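Local coordinates for protein nidogen (Mus musculus, PDB 1NPE) that is a basement-membrane protein, also called entactin, whose six-bladed YWTD beta-propeller domain probably binds laminin, at residues 38-42 against 81-85; 90-94 against 105-109; 212-217 against 254-260; 218-222 against 233-237. All coordinates share one frame; numbering follows the deposited sequence.

Contact 1. Residues 38-42 against 81-85; sequences IIGLA and PEGIA
Ala42 and Ile84 meet where two nearly parallel strands pass each other, their axes 4.9 Å apart at closest. The methyl CB of Ala42 sits 3.3 Å from Ile84 O and 4.0 Å from Ile84 CG2. Ile84 has its CG1 anti to the backbone N (chi1 -179°). This puts the short branch CG2 against the backbone of the other strand, 3.9 Å from Gly40 C. The nearest CA atoms are those of Gly40 and Gly83, 4.4 Å apart, and neither residue has a side chain. Toward the N-terminal ends of both segments, the CG2 branch of Ile39 lies 3.6 Å from Glu82 O and touches Glu82 CB. No direct hydrogen bond joins the segments. A water links them instead: it donates to Leu41 O and accepts from Ile84 N, each at 3.0 Å. This is how inner strands of neighbouring blades meet in a beta-propeller. Strands 36-44 and 81-87 each begin a four-stranded blade and pack near the central axis without merging into one sheet. Thr53, on the second strand of the first blade, ties the two together: its OG1 is hydrogen-bonded to both Gly40 N and Pro81 O. Outside the two segments, Glu82 OE1 forms a salt bridge with Arg125 NE, and OE2 is hydrogen-bonded to Ser98 OG and Ser80 OG. Tyr254 packs on Ile39. Apolar side chains of another protein chain touch Ile39 and Glu82.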
loop_
_atom_site.group_PDB
_atom_site.type_symbol
_atom_site.label_atom_id
_atom_site.label_comp_id
_atom_site.label_asym_id
_atom_site.label_seq_id
_atom_site.Cartn_x
_atom_site.Cartn_y
_atom_site.Cartn_z
ATOM N N ILE A 38 8.024 -5.963 -3.518
ATOM C CA ILE A 38 7.521 -5.149 -4.614
ATOM C C ILE A 38 6.023 -4.931 -4.439
ATOM O O ILE A 38 5.268 -5.887 -4.274
ATOM C CB ILE A 38 7.773 -5.840 -5.974
ATOM C CG1 ILE A 38 9.224 -6.323 -6.071
ATOM C CG2 ILE A 38 7.479 -4.872 -7.114
ATOM C CD1 ILE A 38 10.246 -5.214 -6.249
ATOM N N ILE A 39 5.592 -3.675 -4.476
ATOM C CA ILE A 39 4.180 -3.365 -4.305
ATOM C C ILE A 39 3.542 -2.792 -5.566
ATOM O O ILE A 39 2.665 -3.422 -6.155
ATOM C CB ILE A 39 3.957 -2.400 -3.126
ATOM C CG1 ILE A 39 4.514 -3.007 -1.832
ATOM C CG2 ILE A 39 2.474 -2.089 -2.974
ATOM C CD1 ILE A 39 3.748 -4.228 -1.332
ATOM N N GLY A 40 3.978 -1.603 -5.980
ATOM C CA GLY A 40 3.414 -0.986 -7.168
ATOM C C GLY A 40 4.167 -1.292 -8.450
ATOM O O GLY A 40 5.385 -1.467 -8.428
ATOM N N LEU A 41 3.443 -1.371 -9.567
ATOM C CA LEU A 41 4.055 -1.632 -10.867
ATOM C C LEU A 41 3.472 -0.726 -11.942
ATOM O O LEU A 41 2.291 -0.386 -11.906
ATOM C CB LEU A 41 3.837 -3.081 -11.306
ATOM C CG LEU A 41 4.581 -4.239 -10.634
ATOM C CD1 LEU A 41 4.107 -5.536 -11.270
ATOM C CD2 LEU A 41 6.100 -4.090 -10.782
ATOM N N ALA A 42 4.303 -0.354 -12.908
ATOM C CA ALA A 42 3.871 0.482 -14.028
ATOM C C ALA A 42 4.740 0.135 -15.235
ATOM O O ALA A 42 5.813 -0.459 -15.088
ATOM C CB ALA A 42 3.984 1.972 -13.685
ATOM N N PRO A 81 5.978 3.763 -0.503
ATOM C CA PRO A 81 5.502 3.905 -1.891
ATOM C C PRO A 81 4.714 2.657 -2.290
ATOM O O PRO A 81 5.246 1.552 -2.277
ATOM C CB PRO A 81 6.799 4.077 -2.685
ATOM C CG PRO A 81 7.782 3.255 -1.904
ATOM C CD PRO A 81 7.437 3.557 -0.449
ATOM N N GLU A 82 3.442 2.835 -2.629
ATOM C CA GLU A 82 2.597 1.695 -2.954
ATOM C C GLU A 82 1.886 1.704 -4.294
ATOM O O GLU A 82 1.137 0.779 -4.606
ATOM C CB GLU A 82 1.571 1.508 -1.848
ATOM C CG GLU A 82 2.184 1.139 -0.518
ATOM C CD GLU A 82 1.172 1.137 0.585
ATOM O OE1 GLU A 82 0.007 0.775 0.332
ATOM O OE2 GLU A 82 1.542 1.498 1.711
ATOM N N GLY A 83 2.098 2.761 -5.063
ATOM C CA GLY A 83 1.481 2.881 -6.368
ATOM C C GLY A 83 2.366 3.792 -7.189
ATOM O O GLY A 83 2.944 4.732 -6.658
ATOM N N ILE A 84 2.507 3.493 -8.472
ATOM C CA ILE A 84 3.328 4.300 -9.353
ATOM C C ILE A 84 2.699 4.339 -10.744
ATOM O O ILE A 84 2.210 3.321 -11.238
ATOM C CB ILE A 84 4.799 3.776 -9.389
ATOM C CG1 ILE A 84 5.662 4.643 -10.306
ATOM C CG2 ILE A 84 4.850 2.302 -9.812
ATOM C CD1 ILE A 84 7.156 4.382 -10.163
ATOM N N ALA A 85 2.644 5.541 -11.321
ATOM C CA ALA A 85 2.080 5.769 -12.651
ATOM C C ALA A 85 3.054 6.598 -13.482
ATOM O O ALA A 85 3.872 7.333 -12.935
ATOM C CB ALA A 85 0.742 6.477 -12.546
HETATM O O HOH W 1 0.964 1.241 -9.794
#

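Contact 2. Residues 90-94 against 105-109; sequences GRTIF and VAKMD
Bends in both side chains bring Met108 over Arg91. Met108 turns at chi2 (-69°) and again at chi3, while Arg91 turns at chi2 (-81°) and chi3. The methyl CE of Met108 thus lands over one face of the guanidinium, toward its rim, 3.3 Å from Arg91 CZ. The segments belong to the hairpin of strands 92-97 and 102-107, the two middle strands of a propeller blade. Ile93 and Ala106 form an antiparallel hydrogen-bonded pair. Ile93 N donates to Ala106 O at 2.8 Å, and Ala106 N returns a bond to Ile93 O at 3.0 Å. Beyond the regular strands the pairing weakens. Met108 N reaches Arg91 O at 3.3 Å, with a bent N-H...O angle of 136°. A water bridges the same two atoms, donating to the carbonyl and accepting from the amide. Arg91 and Thr92 both face Asp87 and make a G1 beta bulge at the start of strand 92-97. The charged end of Arg91 is held from outside the hairpin: NH2 forms a salt bridge with Asp44 and a hydrogen bond to His88 O. Ile93 packs on the opposite side of the sheet from Phe94. Its CG1 lies 4.2 Å from Ala106 CB, and Tyr51 of the preceding blade touches both Ile93 and Met108. Phe94 and Val105 lie side by side and point the same way, and the methyl CG2 of Val105 makes a CH-pi contact over one face of the Phe94 ring, 3.9 Å from its centroid.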
loop_
_atom_site.group_PDB
_atom_site.type_symbol
_atom_site.label_atom_id
_atom_site.label_comp_id
_atom_site.label_asym_id
_atom_site.label_seq_id
_atom_site.Cartn_x
_atom_site.Cartn_y
_atom_site.Cartn_z
ATOM N N GLY A 90 5.555 13.169 -21.365
ATOM C CA GLY A 90 6.380 14.135 -20.659
ATOM C C GLY A 90 7.607 13.528 -20.001
ATOM O O GLY A 90 8.484 14.259 -19.535
ATOM N N ARG A 91 7.665 12.198 -19.953
ATOM C CA ARG A 91 8.792 11.463 -19.365
ATOM C C ARG A 91 8.904 11.619 -17.844
ATOM O O ARG A 91 9.974 11.949 -17.329
ATOM C CB ARG A 91 10.117 11.896 -20.014
ATOM C CG ARG A 91 10.203 11.739 -21.528
ATOM C CD ARG A 91 10.534 10.309 -21.942
ATOM N NE ARG A 91 9.356 9.453 -21.957
ATOM C CZ ARG A 91 9.388 8.124 -21.925
ATOM N NH1 ARG A 91 10.544 7.468 -21.870
ATOM N NH2 ARG A 91 8.253 7.448 -21.963
ATOM N N THR A 92 7.808 11.395 -17.123
ATOM C CA THR A 92 7.832 11.513 -15.665
ATOM C C THR A 92 7.075 10.392 -14.959
ATOM O O THR A 92 6.281 9.683 -15.569
ATOM C CB THR A 92 7.256 12.866 -15.188
ATOM O OG1 THR A 92 5.923 13.031 -15.687
ATOM C CG2 THR A 92 8.122 14.014 -15.655
ATOM N N ILE A 93 7.350 10.230 -13.669
ATOM C CA ILE A 93 6.689 9.222 -12.851
ATOM C C ILE A 93 5.881 9.913 -11.747
ATOM O O ILE A 93 6.136 11.075 -11.412
ATOM C CB ILE A 93 7.705 8.255 -12.190
ATOM C CG1 ILE A 93 8.599 8.997 -11.195
ATOM C CG2 ILE A 93 8.580 7.606 -13.242
ATOM C CD1 ILE A 93 9.491 8.075 -10.383
ATOM N N PHE A 94 4.884 9.206 -11.226
ATOM C CA PHE A 94 4.033 9.697 -10.146
ATOM C C PHE A 94 3.908 8.538 -9.165
ATOM O O PHE A 94 3.886 7.382 -9.584
ATOM C CB PHE A 94 2.615 10.020 -10.640
ATOM C CG PHE A 94 2.531 11.175 -11.600
ATOM C CD1 PHE A 94 2.096 12.423 -11.167
ATOM C CD2 PHE A 94 2.814 10.997 -12.953
ATOM C CE1 PHE A 94 1.936 13.482 -12.071
ATOM C CE2 PHE A 94 2.657 12.046 -13.862
ATOM C CZ PHE A 94 2.215 13.292 -13.418
ATOM N N VAL A 105 5.962 13.584 -7.918
ATOM C CA VAL A 105 6.193 13.443 -9.338
ATOM C C VAL A 105 7.686 13.695 -9.530
ATOM O O VAL A 105 8.296 14.435 -8.752
ATOM C CB VAL A 105 5.325 14.443 -10.151
ATOM C CG1 VAL A 105 5.607 15.887 -9.726
ATOM C CG2 VAL A 105 5.562 14.257 -11.639
ATOM N N ALA A 106 8.289 13.007 -10.494
ATOM C CA ALA A 106 9.719 13.162 -10.766
ATOM C C ALA A 106 10.056 12.683 -12.174
ATOM O O ALA A 106 9.222 12.073 -12.840
ATOM C CB ALA A 106 10.536 12.376 -9.738
ATOM N N LYS A 107 11.272 12.974 -12.627
ATOM C CA LYS A 107 11.719 12.543 -13.950
ATOM C C LYS A 107 11.871 11.025 -13.959
ATOM O O LYS A 107 11.974 10.408 -12.899
ATOM C CB LYS A 107 13.059 13.192 -14.298
ATOM C CG LYS A 107 12.974 14.690 -14.528
ATOM C CD LYS A 107 14.343 15.299 -14.799
ATOM C CE LYS A 107 14.975 14.765 -16.075
ATOM N NZ LYS A 107 16.218 15.519 -16.413
ATOM N N MET A 108 11.898 10.428 -15.148
ATOM C CA MET A 108 12.037 8.976 -15.276
ATOM C C MET A 108 13.226 8.423 -14.481
ATOM O O MET A 108 13.142 7.328 -13.928
ATOM C CB MET A 108 12.192 8.572 -16.742
ATOM C CG MET A 108 11.064 8.996 -17.657
ATOM S SD MET A 108 9.534 8.138 -17.349
ATOM C CE MET A 108 9.409 7.130 -18.756
ATOM N N ASP A 109 14.331 9.167 -14.439
ATOM C CA ASP A 109 15.514 8.721 -13.702
ATOM C C ASP A 109 15.471 9.041 -12.202
ATOM O O ASP A 109 16.458 8.855 -11.491
ATOM C CB ASP A 109 16.813 9.259 -14.335
ATOM C CG ASP A 109 16.905 10.790 -14.334
ATOM O OD1 ASP A 109 16.110 11.472 -13.645
ATOM O OD2 ASP A 109 17.807 11.309 -15.028
HETATM O O HOH W 2 12.616 12.224 -17.532
#

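Contact 3. Residues 212-217 against 254-260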
loop_
_atom_site.group_PDB
_atom_site.type_symbol
_atom_site.label_atom_id
_atom_site.label_comp_id
_atom_site.label_asym_id
_atom_site.label_seq_id
_atom_site.Cartn_x
_atom_site.Cartn_y
_atom_site.Cartn_z
ATOM N N PHE A 212 -6.528 -6.257 -4.487
ATOM C CA PHE A 212 -5.471 -5.347 -4.077
ATOM C C PHE A 212 -5.121 -4.355 -5.186
ATOM O O PHE A 212 -4.992 -3.158 -4.935
ATOM C CB PHE A 212 -4.199 -6.083 -3.662
ATOM C CG PHE A 212 -3.077 -5.154 -3.326
ATOM C CD1 PHE A 212 -3.020 -4.543 -2.076
ATOM C CD2 PHE A 212 -2.128 -4.800 -4.291
ATOM C CE1 PHE A 212 -2.048 -3.592 -1.791
ATOM C CE2 PHE A 212 -1.155 -3.853 -4.013
ATOM C CZ PHE A 212 -1.115 -3.244 -2.760
ATOM N N ALA A 213 -4.875 -4.868 -6.390
ATOM C CA ALA A 213 -4.524 -4.015 -7.514
ATOM C C ALA A 213 -5.283 -4.439 -8.755
ATOM O O ALA A 213 -5.781 -5.563 -8.840
ATOM C CB ALA A 213 -3.029 -4.060 -7.774
ATOM N N VAL A 214 -5.341 -3.542 -9.730
ATOM C CA VAL A 214 -6.053 -3.834 -10.954
ATOM C C VAL A 214 -5.449 -3.071 -12.115
ATOM O O VAL A 214 -4.817 -2.025 -11.933
ATOM C CB VAL A 214 -7.541 -3.451 -10.827
ATOM C CG1 VAL A 214 -7.696 -1.927 -10.737
ATOM C CG2 VAL A 214 -8.344 -4.022 -11.979
ATOM N N THR A 215 -5.613 -3.640 -13.300
ATOM C CA THR A 215 -5.142 -3.038 -14.533
ATOM C C THR A 215 -6.148 -3.468 -15.594
ATOM O O THR A 215 -6.946 -4.387 -15.371
ATOM C CB THR A 215 -3.702 -3.497 -14.909
ATOM O OG1 THR A 215 -3.235 -2.728 -16.024
ATOM C CG2 THR A 215 -3.667 -4.977 -15.277
ATOM N N SER A 216 -6.146 -2.787 -16.729
ATOM C CA SER A 216 -7.093 -3.133 -17.772
ATOM C C SER A 216 -6.482 -3.306 -19.150
ATOM O O SER A 216 -5.403 -2.790 -19.448
ATOM C CB SER A 216 -8.233 -2.106 -17.827
ATOM O OG SER A 216 -7.762 -0.798 -18.119
ATOM N N TYR A 217 -7.180 -4.093 -19.963
ATOM C CA TYR A 217 -6.800 -4.361 -21.339
ATOM C C TYR A 217 -8.110 -4.488 -22.113
ATOM O O TYR A 217 -8.692 -5.575 -22.201
ATOM C CB TYR A 217 -5.977 -5.651 -21.460
ATOM C CG TYR A 217 -5.336 -5.806 -22.821
ATOM C CD1 TYR A 217 -4.573 -4.773 -23.368
ATOM C CD2 TYR A 217 -5.544 -6.950 -23.593
ATOM C CE1 TYR A 217 -4.042 -4.865 -24.647
ATOM C CE2 TYR A 217 -5.012 -7.053 -24.886
ATOM C CZ TYR A 217 -4.265 -6.001 -25.404
ATOM O OH TYR A 217 -3.762 -6.063 -26.687
ATOM N N TYR A 254 0.729 -8.585 -5.274
ATOM C CA TYR A 254 0.565 -7.147 -5.125
ATOM C C TYR A 254 0.172 -6.420 -6.418
ATOM O O TYR A 254 -0.851 -6.744 -7.018
ATOM C CB TYR A 254 1.805 -6.533 -4.464
ATOM C CG TYR A 254 2.022 -7.072 -3.064
ATOM C CD1 TYR A 254 1.116 -6.784 -2.039
ATOM C CD2 TYR A 254 3.093 -7.922 -2.774
ATOM C CE1 TYR A 254 1.265 -7.332 -0.766
ATOM C CE2 TYR A 254 3.251 -8.476 -1.500
ATOM C CZ TYR A 254 2.333 -8.179 -0.505
ATOM O OH TYR A 254 2.450 -8.756 0.738
ATOM N N GLY A 255 0.962 -5.430 -6.825
ATOM C CA GLY A 255 0.661 -4.671 -8.025
ATOM C C GLY A 255 0.572 -5.486 -9.300
ATOM O O GLY A 255 1.119 -6.587 -9.397
ATOM N N ILE A 256 -0.098 -4.920 -10.292
ATOM C CA ILE A 256 -0.281 -5.575 -11.576
ATOM C C ILE A 256 -0.343 -4.519 -12.675
ATOM O O ILE A 256 -0.943 -3.457 -12.500
ATOM C CB ILE A 256 -1.572 -6.437 -11.577
ATOM C CG1 ILE A 256 -1.633 -7.327 -12.814
ATOM C CG2 ILE A 256 -2.803 -5.561 -11.482
ATOM C CD1 ILE A 256 -2.722 -8.384 -12.734
ATOM N N THR A 257 0.297 -4.809 -13.801
ATOM C CA THR A 257 0.318 -3.890 -14.924
ATOM C C THR A 257 0.442 -4.669 -16.230
ATOM O O THR A 257 0.796 -5.851 -16.231
ATOM C CB THR A 257 1.480 -2.871 -14.777
ATOM O OG1 THR A 257 1.372 -1.867 -15.790
ATOM C CG2 THR A 257 2.835 -3.563 -14.883
ATOM N N ILE A 258 0.108 -4.019 -17.338
ATOM C CA ILE A 258 0.188 -4.667 -18.637
ATOM C C ILE A 258 1.271 -4.065 -19.518
ATOM O O ILE A 258 1.323 -2.853 -19.719
ATOM C CB ILE A 258 -1.173 -4.635 -19.361
ATOM C CG1 ILE A 258 -2.154 -5.534 -18.617
ATOM C CG2 ILE A 258 -1.032 -5.112 -20.804
ATOM C CD1 ILE A 258 -3.480 -5.682 -19.286
ATOM N N ALA A 259 2.153 -4.926 -20.015
ATOM C CA ALA A 259 3.240 -4.505 -20.887
ATOM C C ALA A 259 2.763 -4.508 -22.331
ATOM O O ALA A 259 2.703 -5.556 -22.967
ATOM C CB ALA A 259 4.434 -5.435 -20.727
ATOM N N LEU A 260 2.402 -3.336 -22.835
ATOM C CA LEU A 260 1.928 -3.201 -24.210
ATOM C C LEU A 260 3.091 -3.196 -25.194
ATOM O O LEU A 260 4.181 -2.720 -24.871
ATOM C CB LEU A 260 1.107 -1.920 -24.365
ATOM C CG LEU A 260 -0.220 -1.877 -23.605
ATOM C CD1 LEU A 260 -0.836 -0.496 -23.691
ATOM C CD2 LEU A 260 -1.169 -2.934 -24.157
#
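Ala213 and Gly255 have the nearest CA atoms, 5.3 Å apart. Residues 212-217 and 256-259 run in the same direction at 22° to each other. No hydrogen bond crosses between the segments, and side chains fill the gap. At one end the rings of Phe212 and Tyr254 form a T-shaped pair. The edge of Tyr254 points at the face of Phe212, with CD1 over the ring centre, centroids 5.6 Å apart and planes at 82°. Phe212 reaches this place because its CG is anti to the backbone N (chi1 176°). Next along, the methyl CB of Ala213 sits 3.5 Å from Tyr254 O. That carbonyl is hydrogen-bonded to Thr224 OG1, which also bonds Ala213 N. Ile256 pushes its CG2 branch against the opposing backbone, 3.7 Å from Val214 N. Its side chain and that of Thr215 cross at about a right angle. Thr215 CG2 then meets Ile258 CG1 at 3.7 Å. The tip of Ile258 goes further, and its CD1 presses on Tyr217 CB at 3.3 Å. Leu260 finishes the row, its CD2 lying 3.5 Å from Tyr217 CE1. The hydroxyl of Tyr217 is hydrogen-bonded to Arg19 NH2. Strand 211-217 is the inner strand of one blade. Strand 256-259 is the inner strand of the next, whose other strands, 2-8, 11-17 and 28-33, come from the N-terminal end of the chain. The contact therefore sits at the closure of the propeller ring, where C-terminal and N-terminal strands share a blade.

Contact 4. Residues 218-222 against 233-237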
loop_
_atom_site.group_PDB
_atom_site.type_symbol
_atom_site.label_atom_id
_atom_site.label_comp_id
_atom_site.label_asym_id
_atom_site.label_seq_id
_atom_site.Cartn_x
_atom_site.Cartn_y
_atom_site.Cartn_z
ATOM N N GLY A 218 -8.594 -3.348 -22.605
ATOM C CA GLY A 218 -9.834 -3.309 -23.359
ATOM C C GLY A 218 -11.068 -3.461 -22.487
ATOM O O GLY A 218 -11.322 -2.646 -21.591
ATOM N N LYS A 219 -11.833 -4.515 -22.758
ATOM C CA LYS A 219 -13.058 -4.821 -22.018
ATOM C C LYS A 219 -12.790 -5.659 -20.756
ATOM O O LYS A 219 -13.661 -5.791 -19.894
ATOM C CB LYS A 219 -14.041 -5.565 -22.935
ATOM C CG LYS A 219 -13.397 -6.701 -23.739
ATOM C CD LYS A 219 -14.428 -7.569 -24.454
ATOM C CE LYS A 219 -15.268 -6.777 -25.451
ATOM N NZ LYS A 219 -16.361 -7.619 -26.039
ATOM N N ASN A 220 -11.584 -6.216 -20.657
ATOM C CA ASN A 220 -11.198 -7.054 -19.520
ATOM C C ASN A 220 -10.436 -6.363 -18.387
ATOM O O ASN A 220 -9.590 -5.496 -18.615
ATOM C CB ASN A 220 -10.366 -8.247 -20.005
ATOM C CG ASN A 220 -11.214 -9.433 -20.428
ATOM O OD1 ASN A 220 -12.423 -9.321 -20.612
ATOM N ND2 ASN A 220 -10.572 -10.588 -20.577
ATOM N N LEU A 221 -10.744 -6.767 -17.160
ATOM C CA LEU A 221 -10.060 -6.248 -15.982
ATOM C C LEU A 221 -9.242 -7.384 -15.394
ATOM O O LEU A 221 -9.681 -8.530 -15.387
ATOM C CB LEU A 221 -11.052 -5.766 -14.913
ATOM C CG LEU A 221 -11.844 -4.483 -15.143
ATOM C CD1 LEU A 221 -12.650 -4.180 -13.884
ATOM C CD2 LEU A 221 -10.914 -3.325 -15.479
ATOM N N TYR A 222 -8.044 -7.070 -14.925
ATOM C CA TYR A 222 -7.194 -8.078 -14.310
ATOM C C TYR A 222 -6.816 -7.559 -12.933
ATOM O O TYR A 222 -6.186 -6.503 -12.816
ATOM C CB TYR A 222 -5.929 -8.319 -15.140
ATOM C CG TYR A 222 -6.197 -8.844 -16.528
ATOM C CD1 TYR A 222 -6.389 -7.971 -17.596
ATOM C CD2 TYR A 222 -6.273 -10.216 -16.772
ATOM C CE1 TYR A 222 -6.651 -8.447 -18.875
ATOM C CE2 TYR A 222 -6.539 -10.704 -18.050
ATOM C CZ TYR A 222 -6.726 -9.813 -19.094
ATOM O OH TYR A 222 -6.995 -10.283 -20.355
ATOM N N ALA A 233 -9.264 -12.432 -14.055
ATOM C CA ALA A 233 -9.665 -11.682 -15.244
ATOM C C ALA A 233 -11.190 -11.572 -15.271
ATOM O O ALA A 233 -11.897 -12.582 -15.222
ATOM C CB ALA A 233 -9.161 -12.381 -16.504
ATOM N N MET A 234 -11.696 -10.345 -15.341
ATOM C CA MET A 234 -13.137 -10.109 -15.363
ATOM C C MET A 234 -13.541 -9.254 -16.557
ATOM O O MET A 234 -12.816 -8.338 -16.948
ATOM C CB MET A 234 -13.584 -9.416 -14.065
ATOM C CG MET A 234 -13.394 -10.237 -12.788
ATOM S SD MET A 234 -14.627 -11.550 -12.540
ATOM C CE MET A 234 -14.639 -11.691 -10.702
ATOM N N ASP A 235 -14.690 -9.573 -17.147
ATOM C CA ASP A 235 -15.216 -8.825 -18.292
ATOM C C ASP A 235 -16.220 -7.802 -17.757
ATOM O O ASP A 235 -17.156 -8.157 -17.037
ATOM C CB ASP A 235 -15.899 -9.777 -19.280
ATOM C CG ASP A 235 -16.291 -9.101 -20.595
ATOM O OD1 ASP A 235 -16.518 -7.869 -20.634
ATOM O OD2 ASP A 235 -16.388 -9.828 -21.608
ATOM N N LEU A 236 -16.015 -6.540 -18.124
ATOM C CA LEU A 236 -16.864 -5.434 -17.682
ATOM C C LEU A 236 -18.357 -5.621 -17.950
ATOM O O LEU A 236 -19.144 -5.804 -17.017
ATOM C CB LEU A 236 -16.409 -4.119 -18.331
ATOM C CG LEU A 236 -15.067 -3.470 -17.973
ATOM C CD1 LEU A 236 -15.009 -2.112 -18.646
ATOM C CD2 LEU A 236 -14.946 -3.289 -16.481
ATOM N N ALA A 237 -18.726 -5.585 -19.229
ATOM C CA ALA A 237 -20.112 -5.709 -19.673
ATOM C C ALA A 237 -20.876 -6.926 -19.150
ATOM O O ALA A 237 -21.789 -6.781 -18.328
ATOM C CB ALA A 237 -20.168 -5.662 -21.181
#
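Leu221 and Leu236 cross at about a right angle, and the branch CD2 of Leu236 sits 3.6 Å from both CG and CD1 of Leu221. Asn220 and Asp235 are turned differently. Their CB atoms lie on the other side of the sheet from Leu221, and the amide and carboxylate planes stand 67° apart. Asn220 OD1 comes nearest to the CA and CB of Asp235, 3.7 Å from Asp235 CA. With its CG anti to the backbone N (chi1 -172°), Asp235 carries its carboxylate toward Lys219. The charges do not touch: Lys219 NZ stays 5.0 Å from Asp235 OD2, which may give a mild long-range attraction. On the same side of the sheet, the Tyr222 ring meets the Ala233 methyl, CE2 to CB 3.5 Å. Met234 pairs with Leu221 through the backbone, but its side chain runs off toward Glu241. Three nearly straight backbone bonds fix these positions. Leu221 N donates to Met234 O at 2.6 Å, and Met234 N donates to Leu221 O at 2.7 Å. Leu236 N extends the pairing past the strand end, bonding Lys219 O at 3.0 Å. Outside the pair, Met22 touches Tyr222 and Ala233, while Ile256 and Ile258 of the next blade touch the Tyr222 side chain. The arrangement is an antiparallel hairpin of strands 220-225 and 230-235, the middle pair of a four-stranded propeller blade.

Overall arrangement
Contacts 1 and 3 lie near the middle of the propeller, the centre of each about 6 Å from the chain centre. Both join inner strands of neighbouring blades, without direct hydrogen bonds between their segments. Contact 1 is buried and uses small residues and a bridging water; contact 3 is partly buried and relies on aromatic and branched aliphatic side chains. They touch at Leu41 and Thr257. The centres of contacts 2 and 4 lie about 16 and 15 Å from the chain centre, on opposite sides. Each joins the two strands of a hairpin within one blade by backbone hydrogen bonds. Contact 4 is the more buried. Contact 2 shares a blade with 81-85, contact 4 with 212-217.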